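Local coordinates for protein TSSL1 (Pseudomonas aeruginosa, PDB 4B62) that probably fixes the type VI secretion system to the cell wall through this periplasmic, OmpA-like peptidoglycan-binding module, at residues Val77-His82 with Val147-Phe152. Sequence-based numbering, arbitrary orientation.
Sequences VLVTGH and VEITVF. With EDO (1,2-ethanediol), chain B.
Leu78 and Thr80 pair with Thr150 and Glu148 as two antiparallel hydrogen-bonded pairs at the centre of the mixed sheet of an OmpA-like domain. Each pair closes a two-bond ring; the shortest link, Thr150 N to Leu78 O at 2.7 Å, is also nearly straight (174° at the hydrogen). Thr80 O accepts from Glu148 N and also takes a CA-H...O contact from Val147 CA at 3.1 Å.

The face carrying Val77, Val79, Val147, Ile149 and Val151 is apolar. Val77 splits its branches: CG1, anti to the backbone N (chi1 179°), meets Ile149 CG2 at 3.7 Å, while CG2 meets Val151 CG2 at 4.0 Å. Val79 CG1 packs against Val147 CB at 4.1 Å, and helix 96-115 covers Val79 and Ile149 through Val107.

The other face is more polar. Phe152 presents a ring edge, CE2, to Leu78 CB, and Thr150 CG2 lies over one ring face, offset toward the rim. Thr150 OG1 is hydrogen-bonded to a 1,2-ethanediol, probably from the crystallisation liquor, which Arg37 also holds. Glu148 runs extended beyond CG; its OE2 forms a salt bridge with Arg146, and its CG lies obliquely to the His82 ring.

Outside the pair, strand 121-125 flanks 77-82 and strand 37-43 flanks 147-152, so both strands are interior to the sheet. Thr80 OG1 sits between the backbone N and the carbonyl carbon (chi1 62°), where it hydrogen-bonds His82 NE2 at 2.9 Å and a water that donates to Glu148 OE1.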
ATOM      1  N   VAL A  77      -2.887   7.829   9.115  1.00 10.80           N
ATOM      2  CA  VAL A  77      -2.757   6.903   8.000  1.00 10.43           C
ATOM      3  C   VAL A  77      -2.573   5.478   8.485  1.00  9.61           C
ATOM      4  O   VAL A  77      -1.741   5.198   9.351  1.00 11.06           O
ATOM      5  CB  VAL A  77      -1.584   7.282   7.071  1.00 11.63           C
ATOM      6  CG1 VAL A  77      -1.468   6.279   5.933  1.00 12.55           C
ATOM      7  CG2 VAL A  77      -1.799   8.680   6.523  1.00 13.38           C
ATOM      8  N   LEU A  78      -3.377   4.581   7.919  1.00  9.67           N
ATOM      9  CA  LEU A  78      -3.271   3.134   8.150  1.00  9.88           C
ATOM     10  C   LEU A  78      -2.815   2.468   6.851  1.00  8.74           C
ATOM     11  O   LEU A  78      -3.358   2.763   5.777  1.00 10.10           O
ATOM     12  CB  LEU A  78      -4.628   2.571   8.583  1.00 11.20           C
ATOM     13  CG  LEU A  78      -4.765   1.048   8.620  1.00 12.14           C
ATOM     14  CD1 LEU A  78      -3.958   0.462   9.769  1.00 14.41           C
ATOM     15  CD2 LEU A  78      -6.235   0.637   8.681  1.00 12.22           C
ATOM     16  N   VAL A  79      -1.830   1.580   6.963  1.00  8.96           N
ATOM     17  CA  VAL A  79      -1.390   0.782   5.834  1.00  8.69           C
ATOM     18  C   VAL A  79      -1.668  -0.686   6.140  1.00  8.74           C
ATOM     19  O   VAL A  79      -1.115  -1.233   7.099  1.00  9.57           O
ATOM     20  CB  VAL A  79       0.113   0.970   5.532  1.00  9.83           C
ATOM     21  CG1 VAL A  79       0.479   0.230   4.254  1.00 10.21           C
ATOM     22  CG2 VAL A  79       0.464   2.438   5.432  1.00 10.29           C
ATOM     23  N   THR A  80      -2.512  -1.326   5.338  1.00  8.45           N
ATOM     24  CA  THR A  80      -2.720  -2.764   5.457  1.00  9.09           C
ATOM     25  C   THR A  80      -2.025  -3.463   4.297  1.00  8.17           C
ATOM     26  O   THR A  80      -2.015  -2.958   3.160  1.00  8.86           O
ATOM     27  CB  THR A  80      -4.202  -3.150   5.514  1.00  9.26           C
ATOM     28  OG1 THR A  80      -4.865  -2.771   4.304  1.00  9.80           O
ATOM     29  CG2 THR A  80      -4.880  -2.483   6.722  1.00  9.54           C
ATOM     30  N   GLY A  81      -1.398  -4.589   4.620  1.00  8.18           N
ATOM     31  CA  GLY A  81      -0.667  -5.399   3.657  1.00  8.26           C
ATOM     32  C   GLY A  81      -1.384  -6.724   3.441  1.00  8.25           C
ATOM     33  O   GLY A  81      -1.906  -7.324   4.393  1.00  9.09           O
ATOM     34  N   HIS A  82      -1.374  -7.196   2.194  1.00  8.20           N
ATOM     35  CA  HIS A  82      -2.132  -8.370   1.781  1.00  9.18           C
ATOM     36  C   HIS A  82      -1.300  -9.226   0.847  1.00  8.71           C
ATOM     37  O   HIS A  82      -0.490  -8.703   0.070  1.00 10.19           O
ATOM     38  CB  HIS A  82      -3.400  -7.947   1.048  1.00  9.21           C
ATOM     39  CG  HIS A  82      -4.230  -7.002   1.840  1.00  8.36           C
ATOM     40  ND1 HIS A  82      -5.296  -7.410   2.618  1.00  8.50           N
ATOM     41  CD2 HIS A  82      -4.116  -5.663   2.011  1.00  9.48           C
ATOM     42  CE1 HIS A  82      -5.798  -6.356   3.229  1.00 10.28           C
ATOM     43  NE2 HIS A  82      -5.107  -5.285   2.882  1.00  8.96           N
ATOM     44  N   VAL A 147      -0.910  -3.294  -1.027  1.00  8.38           N
ATOM     45  CA  VAL A 147      -1.134  -2.504   0.174  1.00  8.53           C
ATOM     46  C   VAL A 147      -2.342  -1.595  -0.064  1.00  8.21           C
ATOM     47  O   VAL A 147      -2.610  -1.165  -1.196  1.00  9.27           O
ATOM     48  CB  VAL A 147       0.098  -1.661   0.608  1.00  9.40           C
ATOM     49  CG1 VAL A 147       1.244  -2.583   0.986  1.00 10.33           C
ATOM     50  CG2 VAL A 147       0.532  -0.675  -0.458  1.00 10.43           C
ATOM     51  N   GLU A 148      -3.077  -1.334   1.020  1.00  8.15           N
ATOM     52  CA  GLU A 148      -4.129  -0.343   1.028  1.00  8.41           C
ATOM     53  C   GLU A 148      -3.716   0.725   2.018  1.00  8.44           C
ATOM     54  O   GLU A 148      -3.527   0.444   3.206  1.00  9.52           O
ATOM     55  CB  GLU A 148      -5.483  -0.964   1.393  1.00  8.92           C
ATOM     56  CG  GLU A 148      -5.994  -1.943   0.345  1.00  9.05           C
ATOM     57  CD  GLU A 148      -7.415  -2.456   0.583  1.00  9.46           C
ATOM     58  OE1 GLU A 148      -8.109  -1.935   1.499  1.00 11.13           O
ATOM     59  OE2 GLU A 148      -7.832  -3.386  -0.162  1.00  9.92           O
ATOM     60  N   ILE A 149      -3.571   1.945   1.517  1.00  8.17           N
ATOM     61  CA  ILE A 149      -3.137   3.080   2.316  1.00  8.30           C
ATOM     62  C   ILE A 149      -4.374   3.954   2.574  1.00  9.16           C
ATOM     63  O   ILE A 149      -4.915   4.563   1.655  1.00  9.62           O
ATOM     64  CB  ILE A 149      -2.060   3.901   1.586  1.00  9.63           C
ATOM     65  CG1 ILE A 149      -0.851   3.023   1.259  1.00 10.15           C
ATOM     66  CG2 ILE A 149      -1.623   5.100   2.418  1.00 10.11           C
ATOM     67  CD1 ILE A 149       0.124   3.644   0.278  1.00 11.03           C
ATOM     68  N   THR A 150      -4.831   3.988   3.820  1.00 10.52           N
ATOM     69  CA  THR A 150      -6.023   4.731   4.181  1.00 10.41           C
ATOM     70  C   THR A 150      -5.608   5.999   4.896  1.00  9.86           C
ATOM     71  O   THR A 150      -4.919   5.934   5.910  1.00 11.65           O
ATOM     72  CB  THR A 150      -6.921   3.889   5.106  1.00 10.19           C
ATOM     73  OG1 THR A 150      -7.414   2.754   4.387  1.00 11.77           O
ATOM     74  CG2 THR A 150      -8.101   4.691   5.614  1.00 11.60           C
ATOM     75  N   VAL A 151      -6.032   7.148   4.368  1.00 11.15           N
ATOM     76  CA  VAL A 151      -5.879   8.420   5.068  1.00 12.02           C
ATOM     77  C   VAL A 151      -7.267   8.817   5.562  1.00 11.78           C
ATOM     78  O   VAL A 151      -8.238   8.862   4.802  1.00 13.06           O
ATOM     79  CB  VAL A 151      -5.224   9.552   4.227  1.00 13.68           C
ATOM     80  CG1 VAL A 151      -6.082   9.972   3.062  1.00 18.18           C
ATOM     81  CG2 VAL A 151      -4.944  10.766   5.108  1.00 16.38           C
ATOM     82  N   PHE A 152      -7.321   9.119   6.842  1.00 11.87           N
ATOM     83  CA  PHE A 152      -8.538   9.554   7.499  1.00 13.34           C
ATOM     84  C   PHE A 152      -8.696  11.073   7.398  1.00 14.87           C
ATOM     85  O   PHE A 152      -7.801  11.775   6.968  1.00 14.46           O
ATOM     86  CB  PHE A 152      -8.497   9.115   8.961  1.00 13.12           C
ATOM     87  CG  PHE A 152      -8.464   7.620   9.132  1.00 11.84           C
ATOM     88  CD1 PHE A 152      -9.639   6.898   9.160  1.00 13.30           C
ATOM     89  CD2 PHE A 152      -7.268   6.924   9.256  1.00 12.50           C
ATOM     90  CE1 PHE A 152      -9.632   5.521   9.323  1.00 11.96           C
ATOM     91  CE2 PHE A 152      -7.245   5.545   9.413  1.00 12.65           C
ATOM     92  CZ  PHE A 152      -8.430   4.845   9.445  1.00 13.20           C
TER
HETATM   93  C1  EDO B1447      -9.643   0.407   4.603  1.00 16.91           C
HETATM   94  O1  EDO B1447      -9.935   1.781   4.918  1.00 13.45           O
HETATM   95  C2  EDO B1447     -10.891  -0.416   4.285  1.00 16.63           C
HETATM   96  O2  EDO B1447     -11.578   0.124   3.146  1.00 16.26           O
HETATM   97  O   HOH W   1      -7.452  -2.045   4.146  1.00 13.34           O